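Local structure of major Capsid Protein VP1 (Chimpanzee polyomavirus Bob, 6Y9I) at residues A[47-52]-A[272-277]; A[57-62]-A[151-156]; A[143-148]-A[181-186]; A[164-169]-A[200-205]. The protein forms the pentameric capsomers of the polyomavirus outer shell and, like relatives in its family, probably binds glycan receptors on host cells. All coordinates share one frame; numbering follows the deposited sequence.

Interaction 1: A[47-52]-A[272-277]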
loop_
_atom_site.group_PDB
_atom_site.type_symbol
_atom_site.label_atom_id
_atom_site.label_comp_id
_atom_site.label_asym_id
_atom_site.label_seq_id
_atom_site.Cartn_x
_atom_site.Cartn_y
_atom_site.Cartn_z
ATOM N N GLU A 47 7.102 -15.872 26.047
ATOM C CA GLU A 47 8.278 -15.663 26.915
ATOM C C GLU A 47 9.277 -14.804 26.135
ATOM O O GLU A 47 9.206 -14.761 24.896
ATOM C CB GLU A 47 8.903 -16.988 27.338
ATOM C CG GLU A 47 10.134 -16.836 28.197
ATOM C CD GLU A 47 9.857 -16.116 29.500
ATOM O OE1 GLU A 47 9.682 -16.817 30.505
ATOM O OE2 GLU A 47 9.816 -14.871 29.508
ATOM N N VAL A 48 10.197 -14.160 26.844
ATOM C CA VAL A 48 11.242 -13.305 26.221
ATOM C C VAL A 48 12.110 -14.163 25.288
ATOM O O VAL A 48 12.397 -15.316 25.642
ATOM C CB VAL A 48 12.060 -12.600 27.311
ATOM C CG1 VAL A 48 13.141 -11.753 26.691
ATOM C CG2 VAL A 48 11.188 -11.759 28.222
ATOM N N ILE A 49 12.526 -13.604 24.150
ATOM C CA ILE A 49 13.419 -14.259 23.154
ATOM C C ILE A 49 14.663 -13.399 22.932
ATOM O O ILE A 49 14.551 -12.164 22.658
ATOM C CB ILE A 49 12.681 -14.515 21.835
ATOM C CG1 ILE A 49 11.359 -15.252 22.039
ATOM C CG2 ILE A 49 13.579 -15.257 20.874
ATOM C CD1 ILE A 49 10.352 -14.955 20.975
ATOM N N HIS A 50 15.815 -14.052 22.994
ATOM C CA HIS A 50 17.157 -13.475 22.743
ATOM C C HIS A 50 17.735 -14.149 21.503
ATOM O O HIS A 50 17.348 -15.284 21.224
ATOM C CB HIS A 50 18.069 -13.688 23.955
ATOM C CG HIS A 50 17.408 -13.462 25.269
ATOM N ND1 HIS A 50 16.614 -14.426 25.863
ATOM C CD2 HIS A 50 17.452 -12.416 26.128
ATOM C CE1 HIS A 50 16.179 -13.970 27.034
ATOM N NE2 HIS A 50 16.678 -12.729 27.216
ATOM N N HIS A 51 18.657 -13.477 20.819
ATOM C CA HIS A 51 19.224 -13.883 19.511
ATOM C C HIS A 51 19.840 -15.291 19.553
ATOM O O HIS A 51 19.795 -15.937 18.514
ATOM C CB HIS A 51 20.236 -12.848 19.031
ATOM C CG HIS A 51 21.441 -12.744 19.900
ATOM N ND1 HIS A 51 21.448 -11.969 21.051
ATOM C CD2 HIS A 51 22.669 -13.288 19.787
ATOM C CE1 HIS A 51 22.644 -12.065 21.620
ATOM N NE2 HIS A 51 23.400 -12.869 20.869
ATOM N N ALA A 52 20.423 -15.730 20.672
ATOM C CA ALA A 52 21.170 -17.009 20.769
ATOM C C ALA A 52 20.305 -18.093 21.435
ATOM O O ALA A 52 20.826 -19.192 21.694
ATOM C CB ALA A 52 22.463 -16.803 21.518
ATOM N N ILE A 272 12.641 -9.402 23.229
ATOM C CA ILE A 272 11.248 -9.124 22.806
ATOM C C ILE A 272 10.331 -10.174 23.403
ATOM O O ILE A 272 10.802 -11.265 23.810
ATOM C CB ILE A 272 11.148 -9.005 21.269
ATOM C CG1 ILE A 272 11.475 -10.304 20.546
ATOM C CG2 ILE A 272 12.017 -7.855 20.768
ATOM C CD1 ILE A 272 10.320 -11.245 20.460
ATOM N N ARG A 273 9.046 -9.839 23.425
ATOM C CA ARG A 273 7.946 -10.813 23.495
ATOM C C ARG A 273 6.993 -10.544 22.316
ATOM O O ARG A 273 6.660 -9.385 22.069
ATOM C CB ARG A 273 7.145 -10.676 24.789
ATOM C CG ARG A 273 7.914 -10.747 26.097
ATOM C CD ARG A 273 6.961 -10.530 27.258
ATOM N NE ARG A 273 7.638 -10.618 28.545
ATOM C CZ ARG A 273 7.708 -11.706 29.316
ATOM N NH1 ARG A 273 7.154 -12.848 28.948
ATOM N NH2 ARG A 273 8.351 -11.651 30.467
ATOM N N TYR A 274 6.501 -11.599 21.680
ATOM C CA TYR A 274 5.356 -11.521 20.757
ATOM C C TYR A 274 4.100 -11.179 21.565
ATOM O O TYR A 274 3.957 -11.648 22.694
ATOM C CB TYR A 274 5.188 -12.842 20.015
ATOM C CG TYR A 274 6.327 -13.226 19.109
ATOM C CD1 TYR A 274 6.489 -12.633 17.858
ATOM C CD2 TYR A 274 7.235 -14.208 19.475
ATOM C CE1 TYR A 274 7.530 -12.984 17.010
ATOM C CE2 TYR A 274 8.244 -14.607 18.605
ATOM C CZ TYR A 274 8.400 -13.992 17.379
ATOM O OH TYR A 274 9.419 -14.374 16.544
ATOM N N ARG A 275 3.199 -10.403 20.973
ATOM C CA ARG A 275 1.836 -10.140 21.488
ATOM C C ARG A 275 0.819 -10.674 20.473
ATOM O O ARG A 275 0.975 -10.393 19.274
ATOM C CB ARG A 275 1.705 -8.640 21.770
ATOM C CG ARG A 275 0.332 -8.167 22.216
ATOM C CD ARG A 275 -0.262 -8.944 23.381
ATOM N NE ARG A 275 -1.497 -8.335 23.830
ATOM C CZ ARG A 275 -2.474 -8.986 24.492
ATOM N NH1 ARG A 275 -2.372 -10.272 24.759
ATOM N NH2 ARG A 275 -3.557 -8.354 24.903
ATOM N N GLY A 276 -0.180 -11.444 20.934
ATOM C CA GLY A 276 -1.307 -11.919 20.117
ATOM C C GLY A 276 -2.625 -11.354 20.628
ATOM O O GLY A 276 -2.701 -10.995 21.813
ATOM N N LEU A 277 -3.647 -11.324 19.780
ATOM C CA LEU A 277 -5.014 -10.918 20.173
ATOM C C LEU A 277 -5.978 -12.058 19.879
ATOM O O LEU A 277 -5.744 -12.896 19.013
ATOM C CB LEU A 277 -5.412 -9.633 19.442
ATOM C CG LEU A 277 -4.638 -8.392 19.869
ATOM C CD1 LEU A 277 -4.970 -7.179 19.007
ATOM C CD2 LEU A 277 -4.887 -8.091 21.330
HETATM O O HOH W 1 7.528 -14.836 31.093
#
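I49 and I272 form a single antiparallel bridge, a hydrogen-bonded pair. I49 N donates to I272 O at 2.9 Å. The return bond, from I272 N to I49 O, is weak at 3.4 Å. The same I272 O also receives a CA-H...O contact from V48 CA, 3.2 Å away.

Next to the bridge, one oxygen of E47 has several partners. E47 OE2 turns its anti lone pair to V48 N, with 2.8 Å between the two atoms. It also meets R273 NH1 at 3.4 Å, a long salt bridge with carboxylate and guanidinium planes 43° apart. Water 1 accepts from R273 NH1 (2.9 Å) and donates weakly to E47 OE2. The bend of the E47 chain at chi2 (61°) brings the carboxylate back over its own backbone. E47 OE1 has its own partner in K39, and R273 NH1 also bonds to S46 O. Y274 OH is bonded to I105 O of a neighbouring subunit.

V48 CG2 lies over one face of the guanidinium, 3.5 Å above its plane and toward the rim. W42 adds a cation-pi contact to R273.

The contact ties the loop between strands 8-26 and 68-73 to the start of strand 272-291. Strand 252-265 pairs with that strand in the main sheet.

Interaction 2: A[57-62]-A[151-156]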
loop_
_atom_site.group_PDB
_atom_site.type_symbol
_atom_site.label_atom_id
_atom_site.label_comp_id
_atom_site.label_asym_id
_atom_site.label_seq_id
_atom_site.Cartn_x
_atom_site.Cartn_y
_atom_site.Cartn_z
ATOM N N ASN A 57 21.291 -22.394 24.262
ATOM C CA ASN A 57 20.317 -23.042 25.182
ATOM C C ASN A 57 19.252 -23.694 24.304
ATOM O O ASN A 57 19.320 -23.544 23.071
ATOM C CB ASN A 57 19.684 -22.042 26.163
ATOM C CG ASN A 57 18.991 -20.905 25.426
ATOM O OD1 ASN A 57 18.229 -21.148 24.474
ATOM N ND2 ASN A 57 19.338 -19.683 25.778
ATOM N N ASN A 58 18.315 -24.394 24.918
ATOM C CA ASN A 58 17.173 -25.016 24.219
ATOM C C ASN A 58 16.056 -23.987 24.147
ATOM O O ASN A 58 15.722 -23.432 25.172
ATOM C CB ASN A 58 16.648 -26.253 24.938
ATOM C CG ASN A 58 17.645 -27.384 24.925
ATOM O OD1 ASN A 58 18.338 -27.575 23.930
ATOM N ND2 ASN A 58 17.721 -28.117 26.025
ATOM N N LEU A 59 15.487 -23.792 22.967
ATOM C CA LEU A 59 14.299 -22.918 22.778
ATOM C C LEU A 59 13.101 -23.595 23.450
ATOM O O LEU A 59 12.879 -24.782 23.182
ATOM C CB LEU A 59 14.089 -22.730 21.279
ATOM C CG LEU A 59 13.203 -21.558 20.872
ATOM C CD1 LEU A 59 13.907 -20.235 21.122
ATOM C CD2 LEU A 59 12.812 -21.688 19.413
ATOM N N LEU A 60 12.384 -22.873 24.314
ATOM C CA LEU A 60 11.222 -23.406 25.060
ATOM C C LEU A 60 9.927 -23.178 24.272
ATOM O O LEU A 60 9.831 -22.166 23.540
ATOM C CB LEU A 60 11.127 -22.687 26.400
ATOM C CG LEU A 60 12.385 -22.690 27.247
ATOM C CD1 LEU A 60 12.204 -21.776 28.454
ATOM C CD2 LEU A 60 12.714 -24.109 27.681
ATOM N N SER A 61 8.927 -24.021 24.511
ATOM C CA SER A 61 7.575 -23.908 23.906
ATOM C C SER A 61 6.986 -22.531 24.211
ATOM O O SER A 61 6.298 -21.983 23.325
ATOM C CB SER A 61 6.677 -25.032 24.380
ATOM O OG SER A 61 7.083 -26.241 23.747
ATOM N N ILE A 62 7.271 -21.974 25.400
ATOM C CA ILE A 62 6.681 -20.682 25.860
ATOM C C ILE A 62 7.300 -19.505 25.060
ATOM O O ILE A 62 6.693 -18.417 25.114
ATOM C CB ILE A 62 6.776 -20.507 27.392
ATOM C CG1 ILE A 62 8.214 -20.605 27.906
ATOM C CG2 ILE A 62 5.859 -21.491 28.121
ATOM C CD1 ILE A 62 8.414 -20.131 29.338
ATOM N N ALA A 151 17.556 -25.573 10.560
ATOM C CA ALA A 151 17.246 -26.999 10.782
ATOM C C ALA A 151 17.870 -27.472 12.112
ATOM O O ALA A 151 17.260 -28.354 12.739
ATOM C CB ALA A 151 17.692 -27.822 9.606
ATOM N N LEU A 152 18.982 -26.874 12.577
ATOM C CA LEU A 152 19.712 -27.405 13.768
ATOM C C LEU A 152 19.385 -26.614 15.046
ATOM O O LEU A 152 20.121 -26.759 16.055
ATOM C CB LEU A 152 21.205 -27.417 13.451
ATOM C CG LEU A 152 21.642 -28.436 12.390
ATOM C CD1 LEU A 152 23.155 -28.604 12.386
ATOM C CD2 LEU A 152 20.962 -29.788 12.577
ATOM N N THR A 153 18.306 -25.831 15.045
ATOM C CA THR A 153 17.810 -25.132 16.251
ATOM C C THR A 153 17.660 -26.182 17.335
ATOM O O THR A 153 17.084 -27.250 17.021
ATOM C CB THR A 153 16.446 -24.465 16.051
ATOM O OG1 THR A 153 16.629 -23.484 15.045
ATOM C CG2 THR A 153 15.923 -23.806 17.307
ATOM N N LYS A 154 18.097 -25.864 18.549
ATOM C CA LYS A 154 17.951 -26.763 19.720
ATOM C C LYS A 154 16.605 -26.470 20.375
ATOM O O LYS A 154 16.404 -25.323 20.850
ATOM C CB LYS A 154 19.104 -26.563 20.696
ATOM C CG LYS A 154 20.457 -26.962 20.131
ATOM C CD LYS A 154 21.576 -26.793 21.118
ATOM C CE LYS A 154 22.937 -26.985 20.477
ATOM N NZ LYS A 154 23.344 -25.795 19.684
ATOM N N TYR A 155 15.729 -27.474 20.425
ATOM C CA TYR A 155 14.421 -27.379 21.104
ATOM C C TYR A 155 14.441 -28.174 22.401
ATOM O O TYR A 155 14.883 -29.309 22.383
ATOM C CB TYR A 155 13.294 -27.879 20.206
ATOM C CG TYR A 155 13.124 -27.071 18.953
ATOM C CD1 TYR A 155 12.602 -25.794 19.006
ATOM C CD2 TYR A 155 13.472 -27.588 17.716
ATOM C CE1 TYR A 155 12.440 -25.041 17.859
ATOM C CE2 TYR A 155 13.314 -26.847 16.555
ATOM C CZ TYR A 155 12.780 -25.571 16.626
ATOM O OH TYR A 155 12.650 -24.806 15.506
ATOM N N ALA A 156 13.915 -27.566 23.464
ATOM C CA ALA A 156 13.614 -28.215 24.755
ATOM C C ALA A 156 12.658 -29.372 24.499
ATOM O O ALA A 156 11.774 -29.256 23.644
ATOM C CB ALA A 156 13.037 -27.233 25.738
#
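K154 O is approached by two groups of the facing segment. L59 N donates to it at 2.8 Å in an almost straight bond (170° at the hydrogen). N58 CA adds a CA-H...O contact to K154 O at 3.5 Å. The other polar backbone atom of L59 is used as well: A156 N donates to L59 O at 3.0 Å. L59 thus bonds to the residues before and after Y155, and forms one bridge with Y155 itself.

The two segments run at 65° to each other, and the pairing goes no further. Each belongs to a long loop of the jelly-roll capsid protein. Segment 57-62 lies between strands 8-26 and 68-73. Segment 151-156 lies between strand 142-146 and the short helix 166-170.

The L59 and Y155 side chains lie side by side and point the same way. L59 has CG anti to its N (chi1 -162°), which carries CD2 to within 3.7 Å of Y155 CE1. T153 CG2 covers one face of the Y155 ring near its rim, and Y155 also stacks with H165. L59 packs against H108 of a neighbouring subunit too.

N58 and L60 close around A156. N58 CB sits 3.4 Å from A156 N, and L60 CD2 sits 3.7 Å from A156 CB. The N58 side chain crosses that of K154 at about a right angle, with OD1 against K154 CB. K154 turns at its last torsion and ends with NZ bonded to Y55 O.

Interaction 3: A[143-148]-A[181-186]. With MG (magnesium ion), chain O.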
loop_
_atom_site.group_PDB
_atom_site.type_symbol
_atom_site.label_atom_id
_atom_site.label_comp_id
_atom_site.label_asym_id
_atom_site.label_seq_id
_atom_site.Cartn_x
_atom_site.Cartn_y
_atom_site.Cartn_z
ATOM N N ASP A 143 -4.737 -29.197 7.708
ATOM C CA ASP A 143 -3.485 -29.853 7.262
ATOM C C ASP A 143 -2.340 -28.842 7.365
ATOM O O ASP A 143 -2.480 -27.701 6.833
ATOM C CB ASP A 143 -3.654 -30.431 5.861
ATOM C CG ASP A 143 -4.718 -31.524 5.809
ATOM O OD1 ASP A 143 -4.503 -32.572 6.458
ATOM O OD2 ASP A 143 -5.736 -31.338 5.096
ATOM N N LEU A 144 -1.256 -29.234 8.038
ATOM C CA LEU A 144 -0.028 -28.420 8.174
ATOM C C LEU A 144 1.160 -29.099 7.503
ATOM O O LEU A 144 1.296 -30.356 7.585
ATOM C CB LEU A 144 0.297 -28.196 9.651
ATOM C CG LEU A 144 -0.815 -27.611 10.504
ATOM C CD1 LEU A 144 -0.466 -27.726 11.978
ATOM C CD2 LEU A 144 -1.092 -26.166 10.118
ATOM N N GLN A 145 2.034 -28.267 6.953
ATOM C CA GLN A 145 3.373 -28.642 6.443
ATOM C C GLN A 145 4.445 -27.986 7.314
ATOM O O GLN A 145 4.329 -26.786 7.639
ATOM C CB GLN A 145 3.524 -28.153 5.000
ATOM C CG GLN A 145 4.961 -28.186 4.494
ATOM C CD GLN A 145 5.401 -29.599 4.220
ATOM O OE1 GLN A 145 4.648 -30.375 3.638
ATOM N NE2 GLN A 145 6.583 -29.953 4.723
ATOM N N GLY A 146 5.508 -28.734 7.600
ATOM C CA GLY A 146 6.613 -28.322 8.460
ATOM C C GLY A 146 7.762 -27.784 7.668
ATOM O O GLY A 146 7.951 -28.168 6.509
ATOM N N ILE A 147 8.482 -26.881 8.312
ATOM C CA ILE A 147 9.741 -26.289 7.832
ATOM C C ILE A 147 10.531 -25.821 9.065
ATOM O O ILE A 147 9.958 -25.759 10.191
ATOM C CB ILE A 147 9.389 -25.148 6.868
ATOM C CG1 ILE A 147 10.561 -24.789 5.957
ATOM C CG2 ILE A 147 8.881 -23.944 7.645
ATOM C CD1 ILE A 147 10.279 -23.630 5.075
ATOM N N GLU A 148 11.815 -25.554 8.875
ATOM C CA GLU A 148 12.680 -24.885 9.873
ATOM C C GLU A 148 13.390 -23.747 9.142
ATOM O O GLU A 148 13.837 -23.995 7.998
ATOM C CB GLU A 148 13.707 -25.856 10.467
ATOM C CG GLU A 148 13.101 -26.994 11.264
ATOM C CD GLU A 148 12.533 -26.559 12.591
ATOM O OE1 GLU A 148 12.977 -25.508 13.122
ATOM O OE2 GLU A 148 11.671 -27.277 13.108
ATOM N N GLN A 181 14.922 -27.104 5.770
ATOM C CA GLN A 181 14.976 -25.689 5.328
ATOM C C GLN A 181 14.298 -25.544 3.966
ATOM O O GLN A 181 14.101 -24.391 3.501
ATOM C CB GLN A 181 16.424 -25.206 5.355
ATOM C CG GLN A 181 16.907 -25.038 6.792
ATOM C CD GLN A 181 18.385 -24.800 6.992
ATOM O OE1 GLN A 181 18.861 -24.856 8.119
ATOM N NE2 GLN A 181 19.111 -24.518 5.915
ATOM N N GLY A 182 14.069 -26.665 3.294
ATOM C CA GLY A 182 13.278 -26.757 2.060
ATOM C C GLY A 182 11.949 -27.391 2.379
ATOM O O GLY A 182 11.341 -27.051 3.420
ATOM N N LEU A 183 11.501 -28.293 1.520
ATOM C CA LEU A 183 10.187 -28.952 1.673
ATOM C C LEU A 183 10.437 -30.460 1.810
ATOM O O LEU A 183 10.802 -31.098 0.801
ATOM C CB LEU A 183 9.321 -28.616 0.457
ATOM C CG LEU A 183 7.817 -28.791 0.631
ATOM C CD1 LEU A 183 7.459 -30.234 0.971
ATOM C CD2 LEU A 183 7.280 -27.837 1.677
ATOM N N VAL A 184 10.240 -30.973 3.016
ATOM C CA VAL A 184 10.251 -32.418 3.368
ATOM C C VAL A 184 8.804 -32.908 3.362
ATOM O O VAL A 184 8.033 -32.598 4.275
ATOM C CB VAL A 184 10.936 -32.603 4.728
ATOM C CG1 VAL A 184 10.850 -34.022 5.257
ATOM C CG2 VAL A 184 12.391 -32.147 4.649
ATOM N N PRO A 185 8.385 -33.668 2.321
ATOM C CA PRO A 185 7.018 -34.185 2.247
ATOM C C PRO A 185 6.558 -34.937 3.508
ATOM O O PRO A 185 5.404 -34.873 3.846
ATOM C CB PRO A 185 7.062 -35.151 1.053
ATOM C CG PRO A 185 8.197 -34.668 0.180
ATOM C CD PRO A 185 9.180 -33.996 1.117
ATOM N N LYS A 186 7.462 -35.619 4.209
ATOM C CA LYS A 186 7.078 -36.407 5.406
ATOM C C LYS A 186 6.686 -35.486 6.569
ATOM O O LYS A 186 5.952 -35.955 7.440
ATOM C CB LYS A 186 8.201 -37.370 5.804
ATOM C CG LYS A 186 7.722 -38.523 6.675
HETATM MG MG MG O . 12.753 -32.028 -0.062
HETATM O O HOH W 2 10.137 -28.998 5.152
HETATM O O HOH W 3 14.288 -30.713 1.361
HETATM O O HOH W 4 12.945 -33.895 1.455
HETATM O O HOH W 5 11.672 -33.421 -1.436
#
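Q145, on the central strand of a three-stranded antiparallel sheet (188-191, 142-146, 202-204), meets L183 and V184 of the loop 181-186. This sheet sits beside the main jelly-roll sheet.

The hydrogen bonds centre on the Q145 amide and one water. Q145 NE2 donates to V184 O at 3.0 Å, from above the carbonyl plane. It also donates to G146 O at 2.9 Å, this time in the carbonyl plane and on a lone pair. Both acceptors lie close to the amide plane, so the two bonds fix the rotation of the amide. Q145 OE1 is held by K188. Water 2 donates to G146 O (2.7 Å) and to G182 O, and accepts from V184 N. It joins strand to loop, and G146 O takes two donors.

Weaker contacts flank these bonds. Q181 CA makes a CA-H...O contact to E148 O at 3.4 Å. L183 CD2 packs on Q145 CD at 3.6 Å, where the chi2 bend of Q145 (74°) turns the amide toward the loop. I147 CG1 rests on G182 O.

Across the subunit interface, Q181 NE2 bonds to Y43 O and E41 O of a neighbouring subunit, and L183 packs on its Y25.

The metal contact is also shared. L183 O binds a magnesium ion at 2.3 Å, together with waters 3, 4 and 5 and OE1 of E27 of that neighbouring subunit.

Interaction 4: A[164-169]-A[200-205]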
loop_
_atom_site.group_PDB
_atom_site.type_symbol
_atom_site.label_atom_id
_atom_site.label_comp_id
_atom_site.label_asym_id
_atom_site.label_seq_id
_atom_site.Cartn_x
_atom_site.Cartn_y
_atom_site.Cartn_z
ATOM N N ILE A 164 4.975 -29.798 19.147
ATOM C CA ILE A 164 5.491 -30.770 18.161
ATOM C C ILE A 164 6.279 -29.987 17.121
ATOM O O ILE A 164 5.837 -28.901 16.718
ATOM C CB ILE A 164 4.373 -31.614 17.540
ATOM C CG1 ILE A 164 4.931 -32.662 16.581
ATOM C CG2 ILE A 164 3.318 -30.755 16.869
ATOM C CD1 ILE A 164 4.095 -33.917 16.530
ATOM N N HIS A 165 7.407 -30.543 16.714
ATOM C CA HIS A 165 8.317 -29.993 15.690
ATOM C C HIS A 165 8.269 -30.888 14.462
ATOM O O HIS A 165 7.992 -32.082 14.552
ATOM C CB HIS A 165 9.721 -29.858 16.292
ATOM C CG HIS A 165 9.693 -29.183 17.616
ATOM N ND1 HIS A 165 9.336 -27.854 17.750
ATOM C CD2 HIS A 165 9.940 -29.642 18.862
ATOM C CE1 HIS A 165 9.367 -27.521 19.022
ATOM N NE2 HIS A 165 9.732 -28.597 19.729
ATOM N N PRO A 166 8.535 -30.327 13.268
ATOM C CA PRO A 166 8.544 -31.123 12.052
ATOM C C PRO A 166 9.408 -32.392 12.104
ATOM O O PRO A 166 8.955 -33.368 11.569
ATOM C CB PRO A 166 9.089 -30.135 11.016
ATOM C CG PRO A 166 8.599 -28.796 11.511
ATOM C CD PRO A 166 8.740 -28.890 13.013
ATOM N N ASN A 167 10.595 -32.355 12.718
ATOM C CA ASN A 167 11.476 -33.550 12.756
ATOM C C ASN A 167 10.949 -34.645 13.696
ATOM O O ASN A 167 11.343 -35.807 13.451
ATOM C CB ASN A 167 12.942 -33.245 13.043
ATOM C CG ASN A 167 13.789 -34.302 12.373
ATOM O OD1 ASN A 167 13.469 -34.735 11.265
ATOM N ND2 ASN A 167 14.826 -34.766 13.046
ATOM N N ASP A 168 10.098 -34.312 14.671
ATOM C CA ASP A 168 9.334 -35.265 15.510
ATOM C C ASP A 168 8.535 -36.147 14.561
ATOM O O ASP A 168 8.384 -37.315 14.851
ATOM C CB ASP A 168 8.388 -34.586 16.516
ATOM C CG ASP A 168 9.066 -33.786 17.625
ATOM O OD1 ASP A 168 10.248 -34.064 17.904
ATOM O OD2 ASP A 168 8.418 -32.869 18.221
ATOM N N ILE A 169 8.068 -35.610 13.440
ATOM C CA ILE A 169 7.286 -36.411 12.465
ATOM C C ILE A 169 8.237 -36.980 11.425
ATOM O O ILE A 169 8.171 -38.177 11.198
ATOM C CB ILE A 169 6.141 -35.583 11.861
ATOM C CG1 ILE A 169 5.108 -35.320 12.954
ATOM C CG2 ILE A 169 5.540 -36.288 10.656
ATOM C CD1 ILE A 169 4.538 -33.958 12.932
ATOM N N GLU A 200 6.317 -20.692 13.635
ATOM C CA GLU A 200 7.650 -20.595 12.984
ATOM C C GLU A 200 8.072 -21.937 12.365
ATOM O O GLU A 200 9.047 -21.914 11.588
ATOM C CB GLU A 200 8.717 -20.072 13.946
ATOM C CG GLU A 200 9.055 -21.020 15.090
ATOM C CD GLU A 200 9.811 -20.311 16.199
ATOM O OE1 GLU A 200 9.147 -19.691 17.102
ATOM O OE2 GLU A 200 11.074 -20.346 16.144
ATOM N N GLU A 201 7.373 -23.039 12.635
ATOM C CA GLU A 201 7.720 -24.364 12.058
ATOM C C GLU A 201 6.608 -24.954 11.195
ATOM O O GLU A 201 6.930 -25.876 10.438
ATOM C CB GLU A 201 8.035 -25.376 13.149
ATOM C CG GLU A 201 9.253 -25.008 13.992
ATOM C CD GLU A 201 9.445 -25.962 15.164
ATOM O OE1 GLU A 201 8.691 -25.894 16.155
ATOM O OE2 GLU A 201 10.315 -26.811 15.045
ATOM N N TRP A 202 5.375 -24.449 11.280
ATOM C CA TRP A 202 4.196 -25.077 10.611
ATOM C C TRP A 202 3.414 -24.028 9.825
ATOM O O TRP A 202 3.098 -22.987 10.419
ATOM C CB TRP A 202 3.262 -25.756 11.607
ATOM C CG TRP A 202 3.901 -26.883 12.360
ATOM C CD1 TRP A 202 4.367 -26.858 13.637
ATOM C CD2 TRP A 202 4.146 -28.211 11.867
ATOM N NE1 TRP A 202 4.872 -28.081 13.984
ATOM C CE2 TRP A 202 4.726 -28.944 12.932
ATOM C CE3 TRP A 202 3.858 -28.876 10.672
ATOM C CZ2 TRP A 202 5.082 -30.288 12.808
ATOM C CZ3 TRP A 202 4.175 -30.221 10.565
ATOM C CH2 TRP A 202 4.806 -30.904 11.606
ATOM N N SER A 203 3.067 -24.369 8.590
ATOM C CA SER A 203 2.232 -23.559 7.668
ATOM C C SER A 203 1.062 -24.417 7.227
ATOM O O SER A 203 1.181 -25.629 7.163
ATOM C CB SER A 203 3.017 -23.104 6.464
ATOM O OG SER A 203 3.999 -22.164 6.858
ATOM N N PRO A 204 -0.082 -23.808 6.861
ATOM C CA PRO A 204 -1.163 -24.558 6.233
ATOM C C PRO A 204 -0.615 -25.195 4.956
ATOM O O PRO A 204 0.176 -24.573 4.294
ATOM C CB PRO A 204 -2.253 -23.496 5.955
ATOM C CG PRO A 204 -1.544 -22.170 6.044
ATOM C CD PRO A 204 -0.394 -22.376 7.006
ATOM N N ASP A 205 -1.029 -26.429 4.669
ATOM C CA ASP A 205 -0.446 -27.280 3.599
ATOM C C ASP A 205 -1.315 -27.118 2.370
ATOM O O ASP A 205 -2.443 -27.596 2.373
ATOM C CB ASP A 205 -0.390 -28.756 4.057
ATOM C CG ASP A 205 0.159 -29.737 3.038
ATOM O OD1 ASP A 205 0.444 -29.304 1.893
ATOM O OD2 ASP A 205 0.313 -30.942 3.395
#
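The nearest CA atoms are those of H165 and E201, 6.7 Å apart. Residues 164-165 lead into the short helix 166-170. E201 just precedes strand 202-204. At the helix start D168 OD2 takes the H165 N-H, meeting it from above the carboxylate plane.

Two side-chain bonds join the segments. H165 ND1 donates to E201 OE1 at 2.6 Å. The acceptor lies in the ring plane and uses its syn lone pair, although ring and carboxylate planes are 41° apart. W202 NE1 donates to I164 O at 3.0 Å, nearly straight at 171°. That oxygen is in the indole plane, while the N-H stands above the carbonyl plane.

The contact sets the helix against strand 202-204, outermost within this chain in the three-stranded antiparallel sheet beside the jelly roll. Y197 meets W202 edge-to-face.

P166 touches both E201 and W202. Its CG makes a CH-pi contact over the six-membered ring of W202, 4.2 Å from the centroid, and its CD lies 3.3 Å from E201 OE2. W202, with CG anti to its carbonyl carbon (chi1 -62°), reaches on to the helix, where I169 CD1 lies 3.3 Å from W202 CH2.

Interactions 3 and 4 are neighbours, with centres 6 Å apart, and share the small sheet through adjacent strands 142-146 and 202-204. E148 OE2 and E201 OE2 lie only 2.4 Å apart, a distance consistent with a proton held between them. Interaction 2 joins this cluster: Y155 OH is 2.5 Å from E148 OE1, and A151 N is 2.9 Å from Q181 OE1. Interaction 1 meets interaction 2 through E47 N and I62 O, 2.7 Å apart. It stays about 12 Å (nearest atoms) from interaction 3 in the same chain. Between subunits the two meet: R275 bonds to Q181 O of a neighbouring subunit. The magnesium ion lies at interaction 3, about 12 Å from the P166 side chain.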